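Local coordinates for protein lectin (Pleurotus ostreatus, PDB 6T0Q) that binds N-acetylgalactosamine, and probably other galactose-type sugars, as a calcium-containing fungal lectin, at residues Leu30-Pro44 against Ala173-Pro187. Sequence-based numbering, arbitrary orientation.
Sequences LSTSKWIWTGENPIP and AAVQGAYQNSVWGPP. Unlike the reference sequence in segment 30-44: S31 (reference Asn), T32 (reference Ala).
The indole of W35 faces that of W184, whose CE3 sits 3.4 Å from W35 CG over one face, toward the rim. The two planes meet obliquely, at 35°. W35 CG is anti to the carbonyl carbon (chi1 -67°), which sets the five-membered ring against the W184 six-membered ring and carries the benzo end on to P187, where W35 CZ2 meets P187 CG. At the ring edge, W35 NE1 donates a hydrogen bond to a water in the ring plane, 2.8 Å away; the same water lies within hydrogen-bonding distance of S182 OG and the carbonyls of Y179 and G185, so the buried N-H is satisfied by a water held in the loop 179-185. S182 OG also accepts from W184 N, forming an ST turn just ahead of the second indole.

Y179 extends over the type I turn 30-33, its ring between S31 CA on one face (a CH-pi contact, 3.9 Å to the ring centroid) and P186 CB on the other, while L30 CB touches CD1. Near the far end, Q176 folds back at chi2 (-61°), bringing CG against W37 CB (3.6 Å). Its NE2 reaches A174 O almost in its own amide plane, from the face opposite W37 N, and OE1 is bonded to G45 N.

The backbones pair antiparallel: W37 and A174 form a hydrogen-bonded pair, A174 N to W37 O 2.8 Å, and Q176 N bonds W35 O at 2.7 Å. Strands 34-37 and 174-178 thus make a two-stranded sheet joining the start and end of the first calcium-binding lobe. W184 NE1 bonds calcium ligand D77 and its ring meets F95 edge-to-face; I36 and W37 pack on strand 51-60, while S33 and W35 rest on strand 126-135.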
loop_
_atom_site.group_PDB
_atom_site.type_symbol
_atom_site.label_atom_id
_atom_site.label_comp_id
_atom_site.label_asym_id
_atom_site.label_seq_id
_atom_site.Cartn_x
_atom_site.Cartn_y
_atom_site.Cartn_z
ATOM N N LEU A 30 3.735 -36.504 5.526
ATOM C CA LEU A 30 3.828 -37.444 4.414
ATOM C C LEU A 30 3.264 -38.817 4.750
ATOM O O LEU A 30 3.247 -39.693 3.876
ATOM C CB LEU A 30 5.288 -37.581 3.976
ATOM C CG LEU A 30 5.885 -36.351 3.281
ATOM C CD1 LEU A 30 7.348 -36.629 2.987
ATOM C CD2 LEU A 30 5.123 -36.036 1.996
ATOM N N SER A 31 2.785 -39.007 5.985
ATOM C CA SER A 31 2.456 -40.341 6.496
ATOM C C SER A 31 1.412 -41.051 5.646
ATOM O O SER A 31 1.442 -42.282 5.521
ATOM C CB SER A 31 1.952 -40.238 7.939
ATOM O OG SER A 31 2.882 -39.520 8.738
ATOM N N THR A 32 0.452 -40.312 5.087
ATOM C CA THR A 32 -0.598 -40.937 4.294
ATOM C C THR A 32 -0.316 -40.880 2.800
ATOM O O THR A 32 -1.152 -41.319 2.003
ATOM C CB THR A 32 -1.951 -40.293 4.591
ATOM O OG1 THR A 32 -1.945 -38.935 4.143
ATOM C CG2 THR A 32 -2.238 -40.330 6.088
ATOM N N SER A 33 0.843 -40.377 2.399
ATOM C CA SER A 33 1.102 -40.187 0.982
ATOM C C SER A 33 1.693 -41.449 0.358
ATOM O O SER A 33 2.225 -42.322 1.050
ATOM C CB SER A 33 2.044 -38.994 0.773
ATOM O OG SER A 33 2.232 -38.750 -0.613
ATOM N N LYS A 34 1.607 -41.529 -0.974
ATOM C CA LYS A 34 2.160 -42.640 -1.739
ATOM C C LYS A 34 3.177 -42.149 -2.765
ATOM O O LYS A 34 3.055 -41.050 -3.316
ATOM C CB LYS A 34 1.060 -43.429 -2.487
ATOM C CG LYS A 34 -0.205 -43.756 -1.669
ATOM C CD LYS A 34 0.111 -44.685 -0.512
ATOM C CE LYS A 34 -1.151 -45.034 0.294
ATOM N NZ LYS A 34 -0.792 -45.692 1.589
ATOM N N TRP A 35 4.181 -42.985 -3.015
ATOM C CA TRP A 35 5.075 -42.806 -4.152
ATOM C C TRP A 35 4.353 -43.213 -5.432
ATOM O O TRP A 35 3.703 -44.262 -5.471
ATOM C CB TRP A 35 6.325 -43.674 -3.975
ATOM C CG TRP A 35 7.192 -43.252 -2.833
ATOM C CD1 TRP A 35 7.222 -43.786 -1.571
ATOM C CD2 TRP A 35 8.168 -42.206 -2.855
ATOM N NE1 TRP A 35 8.158 -43.119 -0.804
ATOM C CE2 TRP A 35 8.748 -42.145 -1.571
ATOM C CE3 TRP A 35 8.599 -41.304 -3.838
ATOM C CZ2 TRP A 35 9.741 -41.218 -1.242
ATOM C CZ3 TRP A 35 9.589 -40.380 -3.508
ATOM C CH2 TRP A 35 10.145 -40.348 -2.224
ATOM N N ILE A 36 4.473 -42.410 -6.492
ATOM C CA ILE A 36 3.874 -42.809 -7.760
ATOM C C ILE A 36 4.888 -42.694 -8.887
ATOM O O ILE A 36 5.824 -41.885 -8.847
ATOM C CB ILE A 36 2.605 -42.006 -8.110
ATOM C CG1 ILE A 36 2.916 -40.510 -8.230
ATOM C CG2 ILE A 36 1.501 -42.295 -7.096
ATOM C CD1 ILE A 36 1.679 -39.668 -8.611
ATOM N N TRP A 37 4.690 -43.537 -9.892
ATOM C CA TRP A 37 5.391 -43.437 -11.163
ATOM C C TRP A 37 4.424 -43.961 -12.224
ATOM O O TRP A 37 3.204 -43.959 -12.017
ATOM C CB TRP A 37 6.746 -44.176 -11.080
ATOM C CG TRP A 37 7.684 -43.809 -12.187
ATOM C CD1 TRP A 37 8.063 -44.598 -13.238
ATOM C CD2 TRP A 37 8.335 -42.541 -12.381
ATOM N NE1 TRP A 37 8.920 -43.907 -14.061
ATOM C CE2 TRP A 37 9.102 -42.644 -13.558
ATOM C CE3 TRP A 37 8.350 -41.334 -11.663
ATOM C CZ2 TRP A 37 9.883 -41.584 -14.041
ATOM C CZ3 TRP A 37 9.132 -40.279 -12.142
ATOM C CH2 TRP A 37 9.887 -40.415 -13.323
ATOM N N THR A 38 4.960 -44.420 -13.357
ATOM C CA THR A 38 4.133 -44.804 -14.498
ATOM C C THR A 38 3.733 -46.271 -14.494
ATOM O O THR A 38 2.731 -46.627 -15.120
ATOM C CB THR A 38 4.872 -44.536 -15.813
ATOM O OG1 THR A 38 6.096 -45.279 -15.832
ATOM C CG2 THR A 38 5.154 -43.040 -15.995
ATOM N N GLY A 39 4.510 -47.143 -13.867
ATOM C CA GLY A 39 4.267 -48.560 -14.027
ATOM C C GLY A 39 4.885 -49.156 -15.270
ATOM O O GLY A 39 4.606 -50.319 -15.587
ATOM N N GLU A 40 5.726 -48.397 -15.984
ATOM C CA GLU A 40 6.475 -48.972 -17.098
ATOM C C GLU A 40 7.249 -50.210 -16.661
ATOM O O GLU A 40 7.381 -51.169 -17.427
ATOM C CB GLU A 40 7.398 -47.915 -17.702
ATOM C CG GLU A 40 6.606 -46.931 -18.585
ATOM C CD GLU A 40 7.365 -45.653 -18.868
ATOM O OE1 GLU A 40 7.468 -44.800 -17.956
ATOM O OE2 GLU A 40 7.869 -45.503 -20.001
ATOM N N ASN A 41 7.746 -50.221 -15.424
ATOM C CA ASN A 41 8.141 -51.474 -14.791
ATOM C C ASN A 41 7.023 -51.879 -13.848
ATOM O O ASN A 41 6.752 -51.142 -12.883
ATOM C CB ASN A 41 9.460 -51.330 -14.024
ATOM C CG ASN A 41 10.000 -52.676 -13.531
ATOM O OD1 ASN A 41 9.248 -53.640 -13.375
ATOM N ND2 ASN A 41 11.304 -52.744 -13.292
ATOM N N PRO A 42 6.338 -53.007 -14.083
ATOM C CA PRO A 42 5.234 -53.399 -13.195
ATOM C C PRO A 42 5.676 -53.754 -11.782
ATOM O O PRO A 42 4.806 -53.954 -10.921
ATOM C CB PRO A 42 4.619 -54.614 -13.910
ATOM C CG PRO A 42 5.794 -55.221 -14.641
ATOM C CD PRO A 42 6.608 -54.029 -15.114
ATOM N N ILE A 43 6.974 -53.839 -11.509
ATOM C CA ILE A 43 7.475 -54.052 -10.154
ATOM C C ILE A 43 7.598 -52.688 -9.481
ATOM O O ILE A 43 8.393 -51.855 -9.948
ATOM C CB ILE A 43 8.826 -54.773 -10.151
ATOM C CG1 ILE A 43 8.717 -56.153 -10.811
ATOM C CG2 ILE A 43 9.339 -54.910 -8.717
ATOM C CD1 ILE A 43 10.108 -56.832 -10.956
ATOM N N PRO A 44 6.848 -52.418 -8.414
ATOM C CA PRO A 44 6.974 -51.123 -7.726
ATOM C C PRO A 44 8.347 -50.999 -7.080
ATOM O O PRO A 44 8.839 -51.932 -6.445
ATOM C CB PRO A 44 5.849 -51.152 -6.683
ATOM C CG PRO A 44 5.502 -52.605 -6.501
ATOM C CD PRO A 44 5.838 -53.297 -7.796
ATOM N N ALA A 173 -1.687 -43.077 -12.638
ATOM C CA ALA A 173 -0.370 -43.313 -12.058
ATOM C C ALA A 173 -0.349 -44.649 -11.313
ATOM O O ALA A 173 -1.380 -45.137 -10.838
ATOM C CB ALA A 173 0.003 -42.161 -11.108
ATOM N N ALA A 174 0.836 -45.253 -11.208
ATOM C CA ALA A 174 0.996 -46.536 -10.530
ATOM C C ALA A 174 1.766 -46.334 -9.228
ATOM O O ALA A 174 2.874 -45.781 -9.232
ATOM C CB ALA A 174 1.708 -47.559 -11.422
ATOM N N VAL A 175 1.175 -46.789 -8.121
ATOM C CA VAL A 175 1.777 -46.620 -6.803
ATOM C C VAL A 175 3.052 -47.447 -6.714
ATOM O O VAL A 175 3.054 -48.649 -7.010
ATOM C CB VAL A 175 0.775 -47.005 -5.704
ATOM C CG1 VAL A 175 1.469 -47.091 -4.333
ATOM C CG2 VAL A 175 -0.388 -45.998 -5.670
ATOM N N GLN A 176 4.153 -46.796 -6.319
ATOM C CA GLN A 176 5.447 -47.452 -6.141
ATOM C C GLN A 176 5.732 -47.858 -4.702
ATOM O O GLN A 176 6.670 -48.631 -4.468
ATOM C CB GLN A 176 6.585 -46.529 -6.607
ATOM C CG GLN A 176 6.466 -46.121 -8.075
ATOM C CD GLN A 176 6.511 -47.324 -8.987
ATOM O OE1 GLN A 176 7.525 -48.028 -9.041
ATOM N NE2 GLN A 176 5.409 -47.581 -9.695
ATOM N N GLY A 177 4.976 -47.342 -3.743
ATOM C CA GLY A 177 5.203 -47.661 -2.345
ATOM C C GLY A 177 4.462 -46.674 -1.471
ATOM O O GLY A 177 3.873 -45.699 -1.948
ATOM N N ALA A 178 4.481 -46.954 -0.170
ATOM C CA ALA A 178 3.839 -46.090 0.812
ATOM C C ALA A 178 4.907 -45.425 1.668
ATOM O O ALA A 178 6.096 -45.733 1.567
ATOM C CB ALA A 178 2.852 -46.878 1.694
ATOM N N TYR A 179 4.467 -44.492 2.514
ATOM C CA TYR A 179 5.403 -43.750 3.357
ATOM C C TYR A 179 6.274 -44.698 4.171
ATOM O O TYR A 179 7.504 -44.588 4.182
ATOM C CB TYR A 179 4.619 -42.813 4.281
ATOM C CG TYR A 179 5.445 -42.108 5.331
ATOM C CD1 TYR A 179 6.219 -40.999 5.002
ATOM C CD2 TYR A 179 5.425 -42.534 6.659
ATOM C CE1 TYR A 179 6.970 -40.342 5.968
ATOM C CE2 TYR A 179 6.163 -41.887 7.627
ATOM C CZ TYR A 179 6.930 -40.792 7.277
ATOM O OH TYR A 179 7.666 -40.146 8.238
ATOM N N GLN A 180 5.644 -45.657 4.837
ATOM C CA GLN A 180 6.328 -46.565 5.746
ATOM C C GLN A 180 6.663 -47.913 5.115
ATOM O O GLN A 180 7.200 -48.779 5.809
ATOM C CB GLN A 180 5.475 -46.782 7.001
ATOM C CG GLN A 180 4.279 -47.737 6.815
ATOM C CD GLN A 180 3.327 -47.355 5.664
ATOM O OE1 GLN A 180 2.907 -46.190 5.517
ATOM N NE2 GLN A 180 2.981 -48.348 4.848
ATOM N N ASN A 181 6.354 -48.122 3.831
ATOM C CA ASN A 181 6.679 -49.385 3.151
ATOM C C ASN A 181 7.066 -49.067 1.707
ATOM O O ASN A 181 6.216 -49.095 0.815
ATOM C CB ASN A 181 5.507 -50.368 3.210
ATOM C CG ASN A 181 5.860 -51.734 2.619
ATOM O OD1 ASN A 181 7.027 -52.103 2.547
ATOM N ND2 ASN A 181 4.853 -52.483 2.194
ATOM N N SER A 182 8.353 -48.803 1.470
ATOM C CA SER A 182 8.823 -48.520 0.118
ATOM C C SER A 182 10.328 -48.735 0.064
ATOM O O SER A 182 10.989 -48.853 1.095
ATOM C CB SER A 182 8.482 -47.087 -0.293
ATOM O OG SER A 182 9.420 -46.203 0.304
ATOM N N VAL A 183 10.877 -48.760 -1.153
ATOM C CA VAL A 183 12.327 -48.885 -1.252
ATOM C C VAL A 183 13.022 -47.648 -0.702
ATOM O O VAL A 183 14.201 -47.712 -0.342
ATOM C CB VAL A 183 12.781 -49.135 -2.701
ATOM C CG1 VAL A 183 12.309 -50.529 -3.189
ATOM C CG2 VAL A 183 12.302 -48.019 -3.613
ATOM N N TRP A 184 12.320 -46.522 -0.632
ATOM C CA TRP A 184 12.950 -45.270 -0.236
ATOM C C TRP A 184 12.988 -45.052 1.271
ATOM O O TRP A 184 13.851 -44.307 1.745
ATOM C CB TRP A 184 12.236 -44.093 -0.913
ATOM C CG TRP A 184 12.350 -44.173 -2.407
ATOM C CD1 TRP A 184 13.456 -43.862 -3.169
ATOM C CD2 TRP A 184 11.343 -44.626 -3.326
ATOM N NE1 TRP A 184 13.184 -44.083 -4.499
ATOM C CE2 TRP A 184 11.897 -44.542 -4.626
ATOM C CE3 TRP A 184 10.020 -45.066 -3.182
ATOM C CZ2 TRP A 184 11.182 -44.904 -5.765
ATOM C CZ3 TRP A 184 9.311 -45.431 -4.320
ATOM C CH2 TRP A 184 9.896 -45.345 -5.598
ATOM N N GLY A 185 12.089 -45.664 2.035
ATOM C CA GLY A 185 11.981 -45.337 3.438
ATOM C C GLY A 185 11.330 -43.973 3.612
ATOM O O GLY A 185 11.092 -43.255 2.639
ATOM N N PRO A 186 11.031 -43.592 4.853
ATOM C CA PRO A 186 10.185 -42.394 5.092
ATOM C C PRO A 186 10.989 -41.107 4.999
ATOM O O PRO A 186 11.909 -40.888 5.796
ATOM C CB PRO A 186 9.662 -42.623 6.521
ATOM C CG PRO A 186 10.728 -43.502 7.180
ATOM C CD PRO A 186 11.263 -44.387 6.079
ATOM N N PRO A 187 10.675 -40.219 4.052
ATOM C CA PRO A 187 11.429 -38.960 3.967
ATOM C C PRO A 187 11.234 -38.119 5.220
ATOM O O PRO A 187 10.140 -38.056 5.785
ATOM C CB PRO A 187 10.839 -38.269 2.730
ATOM C CG PRO A 187 10.217 -39.386 1.921
ATOM C CD PRO A 187 9.688 -40.343 2.963
HETATM O O HOH W 1 1.455 -43.775 3.080
HETATM O O HOH W 2 2.112 -44.314 7.206
HETATM O O HOH W 3 8.708 -44.003 1.744
HETATM O O HOH W 4 5.228 -50.079 -10.913
HETATM O O HOH W 5 8.572 -49.326 -11.077
#